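Local coordinates for protein choline dehydrogenase and related flavoproteins (Aspergillus oryzae, PDB 3Q9T) that oxidises formate as a flavoenzyme of the glucose-methanol-choline oxidoreductase family, carrying 8-formyl-FAD at its catalytic site, at residues Thr20-Leu25 with Leu213-Lys218; Val36-Gly41 with Glu226-Arg231; Thr240-Thr245 with Asn255-Arg260. All coordinates share one frame; numbering follows the deposited sequence.

Overall arrangement
The three contacts join parts of a Rossmann-type nucleotide-binding core and lie at different removes from the cofactor. Contact 2 touches the flavin nucleotide, holding its adenosine half through Glu37 and Ser229. Contact 3, its centre about 15 Å from that of contact 2, continues the same sheet: neighbouring strands 227-235 and 240-248 are probably hydrogen-bonded from Lys230 N to Thr245 O (2.8 Å) and Thr245 N to Arg231 O (2.9 Å); Lys230 and Arg231 both face Thr245, a classic beta bulge. Contact 1 touches neither, its centre about 17 Å from contact 2's and 19 Å from contact 3's; it packs the later turns of helix 16-25, whose first residues, Thr16 and Ala17, bind FAD.

Contact 1: residues Thr20-Leu25 with Leu213-Lys218; sequences TVAGRL and LFVKNK
Arg24 reaches the rim of the Phe214 ring because its CG stands anti to its carbonyl carbon (chi1 -69°) and the chain bends at chi2, whereas Thr20, one helical turn earlier, lies over the face of the same ring with its CA, CG2 and OG1. Thr20 CA sits 3.8 Å from the Phe214 ring centroid, almost on the ring normal: a CH-pi contact. Thr20 CG2 leans on Phe214 CZ, 3.7 Å away, and its OG1 is hydrogen-bonded to Thr16 O. Arg24 NE comes to the ring edge, 3.5 Å from Phe214 CE1, with the guanidinium and ring planes 79° apart, so CE1 of the ring lies over one guanidinium face, off its centre. Gly23 allows the loop close to the helix, its CA 3.5 Å from Phe214 O in a CH...O contact. That oxygen also accepts a bond from Lys218 NZ at 2.8 Å, tying the loop back on itself. Helix 16-25 is the first of the Rossmann-type fold, and helix 555-572 touches Thr20 and Phe214. Since Glu27 and Glu563 pair with Arg24, its charge is probably balanced, while Phe214 meets the helix through dispersion and CH-pi forces.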
loop_
_atom_site.group_PDB
_atom_site.type_symbol
_atom_site.label_atom_id
_atom_site.label_comp_id
_atom_site.label_asym_id
_atom_site.label_seq_id
_atom_site.Cartn_x
_atom_site.Cartn_y
_atom_site.Cartn_z
ATOM N N THR A 20 23.114 26.119 2.747
ATOM C CA THR A 20 23.710 26.906 1.678
ATOM C C THR A 20 23.424 28.383 1.895
ATOM O O THR A 20 24.337 29.223 1.849
ATOM C CB THR A 20 23.160 26.495 0.289
ATOM O OG1 THR A 20 23.408 25.102 0.070
ATOM C CG2 THR A 20 23.823 27.318 -0.822
ATOM N N VAL A 21 22.151 28.700 2.129
ATOM C CA VAL A 21 21.745 30.084 2.337
ATOM C C VAL A 21 22.433 30.627 3.589
ATOM O O VAL A 21 23.038 31.716 3.572
ATOM C CB VAL A 21 20.204 30.238 2.443
ATOM C CG1 VAL A 21 19.823 31.650 2.918
ATOM C CG2 VAL A 21 19.539 29.923 1.102
ATOM N N ALA A 22 22.378 29.845 4.662
ATOM C CA ALA A 22 22.960 30.276 5.933
ATOM C C ALA A 22 24.455 30.574 5.839
ATOM O O ALA A 22 24.916 31.559 6.399
ATOM C CB ALA A 22 22.703 29.255 7.018
ATOM N N GLY A 23 25.203 29.708 5.161
ATOM C CA GLY A 23 26.649 29.836 5.096
ATOM C C GLY A 23 27.058 31.033 4.260
ATOM O O GLY A 23 28.035 31.708 4.557
ATOM N N ARG A 24 26.284 31.307 3.220
ATOM C CA ARG A 24 26.573 32.421 2.335
ATOM C C ARG A 24 26.262 33.744 3.020
ATOM O O ARG A 24 27.043 34.701 2.940
ATOM C CB ARG A 24 25.783 32.290 1.036
ATOM C CG ARG A 24 26.252 31.134 0.158
ATOM C CD ARG A 24 27.724 31.266 -0.230
ATOM N NE ARG A 24 28.080 30.294 -1.265
ATOM C CZ ARG A 24 29.324 29.971 -1.618
ATOM N NH1 ARG A 24 30.363 30.558 -1.038
ATOM N NH2 ARG A 24 29.524 29.067 -2.570
ATOM N N LEU A 25 25.131 33.795 3.716
ATOM C CA LEU A 25 24.768 35.009 4.428
ATOM C C LEU A 25 25.791 35.309 5.526
ATOM O O LEU A 25 26.076 36.476 5.813
ATOM C CB LEU A 25 23.344 34.927 4.983
ATOM C CG LEU A 25 22.233 35.062 3.937
ATOM C CD1 LEU A 25 20.877 35.001 4.597
ATOM C CD2 LEU A 25 22.374 36.355 3.149
ATOM N N LEU A 213 28.817 21.299 5.520
ATOM C CA LEU A 213 30.120 21.857 5.186
ATOM C C LEU A 213 30.078 23.378 4.965
ATOM O O LEU A 213 31.123 24.041 4.958
ATOM C CB LEU A 213 30.624 21.181 3.905
ATOM C CG LEU A 213 31.741 20.127 3.955
ATOM C CD1 LEU A 213 31.893 19.485 5.327
ATOM C CD2 LEU A 213 31.558 19.080 2.859
ATOM N N PHE A 214 28.880 23.914 4.721
ATOM C CA PHE A 214 28.685 25.344 4.530
ATOM C C PHE A 214 28.701 26.132 5.847
ATOM O O PHE A 214 28.972 27.339 5.851
ATOM C CB PHE A 214 27.321 25.599 3.888
ATOM C CG PHE A 214 27.364 25.840 2.416
ATOM C CD1 PHE A 214 27.718 27.086 1.915
ATOM C CD2 PHE A 214 27.013 24.834 1.524
ATOM C CE1 PHE A 214 27.741 27.329 0.539
ATOM C CE2 PHE A 214 27.034 25.069 0.145
ATOM C CZ PHE A 214 27.396 26.316 -0.347
ATOM N N VAL A 215 28.376 25.477 6.957
ATOM C CA VAL A 215 28.003 26.235 8.163
ATOM C C VAL A 215 28.844 25.988 9.411
ATOM O O VAL A 215 28.477 26.419 10.512
ATOM C CB VAL A 215 26.517 26.025 8.523
ATOM C CG1 VAL A 215 25.631 26.559 7.422
ATOM C CG2 VAL A 215 26.234 24.548 8.799
ATOM N N LYS A 216 29.973 25.311 9.250
ATOM C CA LYS A 216 30.865 25.071 10.382
ATOM C C LYS A 216 31.970 26.137 10.459
ATOM O O LYS A 216 32.222 26.866 9.494
ATOM C CB LYS A 216 31.442 23.651 10.320
ATOM C CG LYS A 216 32.027 23.271 8.947
ATOM C CD LYS A 216 32.242 21.756 8.805
ATOM C CE LYS A 216 33.558 21.275 9.424
ATOM N NZ LYS A 216 34.690 21.386 8.456
ATOM N N ASN A 217 32.602 26.242 11.625
ATOM C CA ASN A 217 33.665 27.225 11.847
ATOM C C ASN A 217 33.259 28.639 11.443
ATOM O O ASN A 217 34.061 29.395 10.888
ATOM C CB ASN A 217 34.953 26.832 11.109
ATOM C CG ASN A 217 35.281 25.355 11.248
ATOM O OD1 ASN A 217 35.552 24.676 10.255
ATOM N ND2 ASN A 217 35.243 24.845 12.480
ATOM N N LYS A 218 32.005 28.989 11.714
ATOM C CA LYS A 218 31.539 30.356 11.512
ATOM C C LYS A 218 30.777 30.807 12.750
ATOM O O LYS A 218 29.628 30.443 12.957
ATOM C CB LYS A 218 30.713 30.455 10.234
ATOM C CG LYS A 218 31.515 30.032 9.019
ATOM C CD LYS A 218 30.670 29.906 7.780
ATOM C CE LYS A 218 31.491 29.298 6.652
ATOM N NZ LYS A 218 30.784 29.391 5.345
#

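Contact 2: residues Val36-Gly41 with Glu226-Arg231; sequences VEAGIG and EVHSKR. With FAY ([(2R,3S,4R,5R)-5-(6-amino-9H-purin-9-yl)-3,4-dihydroxytetrahydrofuran-2-yl]methyl (2R,3S,4S)-5-(8-formyl-7-methyl-2,4-dioxo-3,4-dihydrobenzo[g]pteridin-10(2H)-yl)-2,3,4-trihydroxypentyl dihydrogen diphosphate), chain D.
Val227 lays its CG2 against Val36 CB at 3.8 Å, whereas Glu37, the residue after Val36, turns its side chain toward the cofactor. Its CG is anti to the backbone N (chi1 167°), and a bend at chi2 brings the carboxylate up to the two hydroxyls of the adenosine ribose. These divide it: FAY O3B donates to Glu37 OE1 and FAY O2B to Glu37 OE2, each at 2.7 Å. Gly39 N adds a third bond, 2.9 Å to Glu37 OE2 on the anti side, 25° out of the carboxylate plane, which probably helps fix the group's rotation. An acidic residue past the second strand, gripping the ribose diol as Glu37 does, is a hallmark of FAD-binding Rossmann folds. The loop is held to Glu226 and the start of strand 227-235: Val227 N meets Glu37 O at 3.0 Å, nearly straight (178°), and Glu226 N approaches Gly39 O at 2.8 Å from above the carbonyl plane. A water bridges Ala38 O and Glu226 OE1. Ser229 N donates to FAY N1A at 2.9 Å; FAY N6A lies over one face of the His228 ring, toward its rim, while His228 NE2 is hydrogen-bonded to Pro440 O and Phe441 stacks with the ring.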
loop_
_atom_site.group_PDB
_atom_site.type_symbol
_atom_site.label_atom_id
_atom_site.label_comp_id
_atom_site.label_asym_id
_atom_site.label_seq_id
_atom_site.Cartn_x
_atom_site.Cartn_y
_atom_site.Cartn_z
ATOM N N VAL A 36 17.686 26.746 12.882
ATOM C CA VAL A 36 16.939 25.732 13.634
ATOM C C VAL A 36 16.762 24.469 12.793
ATOM O O VAL A 36 16.559 24.536 11.582
ATOM C CB VAL A 36 15.568 26.243 14.160
ATOM C CG1 VAL A 36 15.766 27.375 15.171
ATOM C CG2 VAL A 36 14.659 26.676 13.027
ATOM N N GLU A 37 16.864 23.319 13.451
ATOM C CA GLU A 37 16.948 22.027 12.784
ATOM C C GLU A 37 16.442 20.956 13.735
ATOM O O GLU A 37 16.846 20.925 14.900
ATOM C CB GLU A 37 18.400 21.716 12.426
ATOM C CG GLU A 37 18.653 20.291 12.010
ATOM C CD GLU A 37 17.763 19.856 10.855
ATOM O OE1 GLU A 37 17.534 20.666 9.936
ATOM O OE2 GLU A 37 17.280 18.711 10.877
ATOM N N ALA A 38 15.565 20.089 13.229
ATOM C CA ALA A 38 14.984 18.996 14.018
ATOM C C ALA A 38 15.990 17.903 14.406
ATOM O O ALA A 38 15.906 17.343 15.491
ATOM C CB ALA A 38 13.790 18.386 13.277
ATOM N N GLY A 39 16.935 17.610 13.514
ATOM C CA GLY A 39 17.904 16.548 13.729
ATOM C C GLY A 39 19.139 16.947 14.529
ATOM O O GLY A 39 19.211 18.056 15.063
ATOM N N ILE A 40 20.110 16.038 14.602
ATOM C CA ILE A 40 21.362 16.267 15.323
ATOM C C ILE A 40 22.204 17.348 14.656
ATOM O O ILE A 40 22.010 17.678 13.477
ATOM C CB ILE A 40 22.248 15.001 15.387
ATOM C CG1 ILE A 40 22.473 14.438 13.986
ATOM C CG2 ILE A 40 21.643 13.926 16.281
ATOM C CD1 ILE A 40 23.868 13.836 13.819
ATOM N N GLY A 41 23.160 17.880 15.412
ATOM C CA GLY A 41 23.951 19.002 14.957
ATOM C C GLY A 41 25.334 18.602 14.501
ATOM O O GLY A 41 26.039 19.414 13.909
ATOM N N GLU A 226 18.073 19.592 17.168
ATOM C CA GLU A 226 17.122 18.926 18.065
ATOM C C GLU A 226 15.945 19.807 18.476
ATOM O O GLU A 226 15.500 19.717 19.610
ATOM C CB GLU A 226 17.798 18.453 19.350
ATOM C CG GLU A 226 19.122 17.765 19.164
ATOM C CD GLU A 226 18.993 16.274 19.200
ATOM O OE1 GLU A 226 17.983 15.758 18.671
ATOM O OE2 GLU A 226 19.896 15.621 19.766
ATOM N N VAL A 227 15.439 20.649 17.576
ATOM C CA VAL A 227 14.236 21.417 17.871
ATOM C C VAL A 227 13.258 21.262 16.728
ATOM O O VAL A 227 13.645 21.275 15.563
ATOM C CB VAL A 227 14.514 22.923 18.109
ATOM C CG1 VAL A 227 15.411 23.123 19.328
ATOM C CG2 VAL A 227 15.118 23.576 16.857
ATOM N N HIS A 228 11.983 21.109 17.069
ATOM C CA HIS A 228 10.944 20.868 16.082
ATOM C C HIS A 228 10.108 22.136 15.901
ATOM O O HIS A 228 9.588 22.708 16.876
ATOM C CB HIS A 228 10.068 19.707 16.561
ATOM C CG HIS A 228 9.236 19.090 15.486
ATOM N ND1 HIS A 228 9.630 17.967 14.791
ATOM C CD2 HIS A 228 8.022 19.432 14.993
ATOM C CE1 HIS A 228 8.697 17.644 13.915
ATOM N NE2 HIS A 228 7.709 18.516 14.018
ATOM N N SER A 229 10.001 22.594 14.665
ATOM C CA SER A 229 9.220 23.799 14.378
ATOM C C SER A 229 7.744 23.612 14.702
ATOM O O SER A 229 7.130 22.581 14.367
ATOM C CB SER A 229 9.381 24.229 12.916
ATOM O OG SER A 229 8.849 23.245 12.036
ATOM N N LYS A 230 7.179 24.612 15.365
ATOM C CA LYS A 230 5.759 24.628 15.629
ATOM C C LYS A 230 5.041 25.496 14.615
ATOM O O LYS A 230 4.005 25.105 14.090
ATOM C CB LYS A 230 5.480 25.154 17.031
ATOM C CG LYS A 230 4.012 25.301 17.304
ATOM C CD LYS A 230 3.778 26.026 18.619
ATOM C CE LYS A 230 2.339 26.508 18.719
ATOM N NZ LYS A 230 2.118 27.259 19.995
ATOM N N ARG A 231 5.598 26.673 14.337
ATOM C CA ARG A 231 4.883 27.689 13.561
ATOM C C ARG A 231 5.797 28.848 13.171
ATOM O O ARG A 231 6.741 29.160 13.883
ATOM C CB ARG A 231 3.742 28.252 14.403
ATOM C CG ARG A 231 2.707 29.052 13.646
ATOM C CD ARG A 231 1.722 29.657 14.641
ATOM N NE ARG A 231 0.917 28.629 15.294
ATOM C CZ ARG A 231 0.265 28.802 16.440
ATOM N NH1 ARG A 231 0.342 29.963 17.078
ATOM N NH2 ARG A 231 -0.446 27.805 16.957
HETATM P P FAY D . 16.155 20.367 0.565
HETATM N N1 FAY D . 19.586 14.037 -5.381
HETATM C C2 FAY D . 20.747 13.961 -6.147
HETATM O O2 FAY D . 21.123 14.931 -6.793
HETATM N N3 FAY D . 21.708 13.023 -5.831
HETATM C C4 FAY D . 21.316 11.861 -5.213
HETATM O O4 FAY D . 21.871 10.806 -5.572
HETATM N N5 FAY D . 19.731 10.774 -3.798
HETATM C C6 FAY D . 18.539 9.828 -2.009
HETATM C C7 FAY D . 17.650 9.928 -0.953
HETATM C C8 FAY D . 16.989 11.139 -0.722
HETATM O O8 FAY D . 15.768 12.360 0.862
HETATM C C9 FAY D . 17.327 12.266 -1.482
HETATM P PA FAY D . 16.248 18.855 2.954
HETATM C "C1'" FAY D . 17.745 14.597 -3.223
HETATM C C10 FAY D . 19.248 13.005 -4.537
HETATM N N10 FAY D . 18.343 13.214 -3.492
HETATM N N1A FAY D . 11.295 21.274 12.399
HETATM O O1A FAY D . 15.501 17.630 3.365
HETATM C C1B FAY D . 14.568 19.974 8.505
HETATM O O1P FAY D . 17.030 21.480 1.089
HETATM C "C2'" FAY D . 18.695 15.484 -2.385
HETATM O "O2'" FAY D . 19.186 14.706 -1.353
HETATM C C2A FAY D . 12.664 21.461 12.350
HETATM O O2A FAY D . 17.659 18.593 2.525
HETATM C C2B FAY D . 14.973 18.575 8.073
HETATM O O2B FAY D . 15.455 17.779 9.141
HETATM O O2P FAY D . 15.035 20.915 -0.300
HETATM C "C3'" FAY D . 18.259 16.873 -1.813
HETATM O "O3'" FAY D . 18.721 17.168 -0.497
HETATM N N3A FAY D . 13.388 21.056 11.241
HETATM C C3B FAY D . 16.071 18.878 7.077
HETATM O O3B FAY D . 17.269 19.095 7.782
HETATM O O3P FAY D . 15.450 19.603 1.795
HETATM C "C4'" FAY D . 16.777 17.152 -1.837
HETATM O "O4'" FAY D . 16.349 16.849 -3.162
HETATM C C4A FAY D . 12.746 20.476 10.194
HETATM C C4B FAY D . 15.663 20.205 6.486
HETATM O O4B FAY D . 14.661 20.743 7.332
HETATM C C4X FAY D . 20.066 11.861 -4.566
HETATM C "C5'" FAY D . 16.486 18.623 -1.451
HETATM O "O5'" FAY D . 16.980 19.194 -0.230
HETATM C C5A FAY D . 11.367 20.289 10.222
HETATM C C5B FAY D . 15.155 20.045 5.066
HETATM O O5B FAY D . 16.270 19.868 4.227
HETATM C C5X FAY D . 18.700 10.892 -2.892
HETATM C C6A FAY D . 10.631 20.685 11.337
HETATM N N6A FAY D . 9.320 20.415 11.407
HETATM N N7A FAY D . 11.003 19.705 9.062
HETATM C C7M FAY D . 17.287 8.666 -0.207
HETATM C C8A FAY D . 12.100 19.526 8.296
HETATM C C8M FAY D . 16.366 11.338 0.606
HETATM C C9A FAY D . 18.145 12.150 -2.605
HETATM N N9A FAY D . 13.181 19.991 8.985
HETATM O O HOH W 1 15.505 14.934 16.828
#

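Contact 3: residues Thr240-Thr245 with Asn255-Arg260; sequences TCKGVT and NFFADR
Lys242 O is met by one hydrogen bond and one weaker contact from strand 253-258: Ala258 N donates to it at 2.9 Å, and Phe257 CA adds a CH...O contact at 3.3 Å. The Phe257 ring lies beside the same oxygen, edge toward it, with Phe257 CD1 3.5 Å from Lys242 O and near Lys242 CB as well. Phe256 O is shared in a similar way: Val244 N meets it at 2.8 Å, nearly in line with the carbonyl, and Gly243 CA comes within 3.2 Å. Gly243 has no side chain to hold the strands apart, and its CA lies just 4.0 Å from Phe257 CA across a non-hydrogen-bonded pair. Val244 and Phe256 form the hydrogen-bonded pair that follows, closed by Phe256 N to Val244 O at 2.9 Å and 176°. Next come Thr245 and Asn255, side by side and pointing the same way. Asn255 CG lies beside its backbone N (chi1 -50°), which places OD1 to accept from Thr245 OG1 at 2.7 Å, in the carbonyl plane.

The two strands make a beta hairpin whose short segments run at 146° to each other, antiparallel with a clear twist. One face, bearing Val244 and Phe256, packs on the parallel Rossmann sheet, Val244 against Val10 and Val12, Phe256 against Leu34 and Val36. On the other face, Phe257 meets the ring of His6. The face toward the parallel sheet is thus hydrocarbon, while the other mixes the Phe257 and His6 rings with a side-chain hydrogen bond, Thr245 to Asn255, that supplements the backbone pairing.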
loop_
_atom_site.group_PDB
_atom_site.type_symbol
_atom_site.label_atom_id
_atom_site.label_comp_id
_atom_site.label_asym_id
_atom_site.label_seq_id
_atom_site.Cartn_x
_atom_site.Cartn_y
_atom_site.Cartn_z
ATOM N N THR A 240 3.792 40.574 8.100
ATOM C CA THR A 240 5.232 40.356 8.176
ATOM C C THR A 240 5.600 39.110 8.981
ATOM O O THR A 240 4.979 38.803 10.003
ATOM C CB THR A 240 5.938 41.602 8.764
ATOM O OG1 THR A 240 5.814 42.693 7.839
ATOM C CG2 THR A 240 7.405 41.335 9.015
ATOM N N CYS A 241 6.600 38.380 8.502
ATOM C CA CYS A 241 7.142 37.276 9.267
ATOM C C CYS A 241 8.233 37.753 10.216
ATOM O O CYS A 241 9.217 38.350 9.793
ATOM C CB CYS A 241 7.679 36.177 8.365
ATOM S SG CYS A 241 8.302 34.808 9.329
ATOM N N LYS A 242 8.051 37.444 11.495
ATOM C CA LYS A 242 8.835 37.999 12.588
ATOM C C LYS A 242 9.957 37.044 13.020
ATOM O O LYS A 242 10.972 37.452 13.595
ATOM C CB LYS A 242 7.885 38.201 13.778
ATOM C CG LYS A 242 7.777 39.597 14.340
ATOM C CD LYS A 242 6.978 40.520 13.464
ATOM C CE LYS A 242 7.018 41.907 14.087
ATOM N NZ LYS A 242 8.342 42.152 14.754
ATOM N N GLY A 243 9.748 35.759 12.769
ATOM C CA GLY A 243 10.624 34.730 13.302
ATOM C C GLY A 243 9.909 33.388 13.337
ATOM O O GLY A 243 8.962 33.162 12.570
ATOM N N VAL A 244 10.348 32.495 14.222
ATOM C CA VAL A 244 9.803 31.150 14.256
ATOM C C VAL A 244 9.705 30.616 15.675
ATOM O O VAL A 244 10.542 30.924 16.524
ATOM C CB VAL A 244 10.699 30.185 13.452
ATOM C CG1 VAL A 244 12.023 29.975 14.172
ATOM C CG2 VAL A 244 10.004 28.862 13.260
ATOM N N THR A 245 8.699 29.783 15.917
ATOM C CA THR A 245 8.550 29.101 17.202
ATOM C C THR A 245 8.948 27.625 17.086
ATOM O O THR A 245 8.547 26.927 16.141
ATOM C CB THR A 245 7.107 29.228 17.752
ATOM O OG1 THR A 245 6.760 30.613 17.890
ATOM C CG2 THR A 245 6.983 28.543 19.120
ATOM N N ASN A 255 10.739 31.070 21.131
ATOM C CA ASN A 255 10.612 31.947 19.975
ATOM C C ASN A 255 11.972 32.518 19.595
ATOM O O ASN A 255 12.723 32.953 20.462
ATOM C CB ASN A 255 9.626 33.083 20.251
ATOM C CG ASN A 255 8.316 32.587 20.814
ATOM O OD1 ASN A 255 7.638 31.760 20.202
ATOM N ND2 ASN A 255 7.962 33.070 22.006
ATOM N N PHE A 256 12.295 32.493 18.303
ATOM C CA PHE A 256 13.481 33.190 17.797
ATOM C C PHE A 256 13.054 34.160 16.708
ATOM O O PHE A 256 12.173 33.848 15.902
ATOM C CB PHE A 256 14.528 32.229 17.253
ATOM C CG PHE A 256 15.039 31.241 18.262
ATOM C CD1 PHE A 256 15.858 31.652 19.310
ATOM C CD2 PHE A 256 14.716 29.897 18.158
ATOM C CE1 PHE A 256 16.336 30.745 20.237
ATOM C CE2 PHE A 256 15.189 28.973 19.085
ATOM C CZ PHE A 256 16.000 29.398 20.128
ATOM N N PHE A 257 13.686 35.330 16.683
ATOM C CA PHE A 257 13.241 36.420 15.826
ATOM C C PHE A 257 14.297 36.796 14.817
ATOM O O PHE A 257 15.499 36.733 15.103
ATOM C CB PHE A 257 12.852 37.636 16.672
ATOM C CG PHE A 257 11.662 37.391 17.555
ATOM C CD1 PHE A 257 10.382 37.588 17.079
ATOM C CD2 PHE A 257 11.827 36.938 18.846
ATOM C CE1 PHE A 257 9.278 37.340 17.878
ATOM C CE2 PHE A 257 10.723 36.684 19.653
ATOM C CZ PHE A 257 9.455 36.895 19.168
ATOM N N ALA A 258 13.840 37.172 13.628
ATOM C CA ALA A 258 14.747 37.622 12.593
ATOM C C ALA A 258 14.569 39.115 12.441
ATOM O O ALA A 258 13.453 39.599 12.274
ATOM C CB ALA A 258 14.469 36.909 11.263
ATOM N N ASP A 259 15.674 39.842 12.494
ATOM C CA ASP A 259 15.625 41.284 12.295
ATOM C C ASP A 259 15.604 41.681 10.822
ATOM O O ASP A 259 15.109 42.741 10.471
ATOM C CB ASP A 259 16.760 41.948 13.055
ATOM C CG ASP A 259 16.587 41.796 14.541
ATOM O OD1 ASP A 259 15.413 41.737 14.975
ATOM O OD2 ASP A 259 17.599 41.699 15.263
ATOM N N ARG A 260 16.103 40.808 9.955
ATOM C CA ARG A 260 16.007 41.064 8.532
ATOM C C ARG A 260 15.002 40.138 7.874
ATOM O O ARG A 260 13.981 40.586 7.374
ATOM C CB ARG A 260 17.371 40.926 7.862
ATOM C CG ARG A 260 18.409 41.909 8.399
ATOM C CD ARG A 260 17.906 43.354 8.366
ATOM N NE ARG A 260 18.906 44.260 8.919
ATOM C CZ ARG A 260 19.683 45.060 8.197
ATOM N NH1 ARG A 260 19.569 45.107 6.870
ATOM N NH2 ARG A 260 20.569 45.830 8.814
HETATM O O HOH W 2 11.383 40.115 10.938
#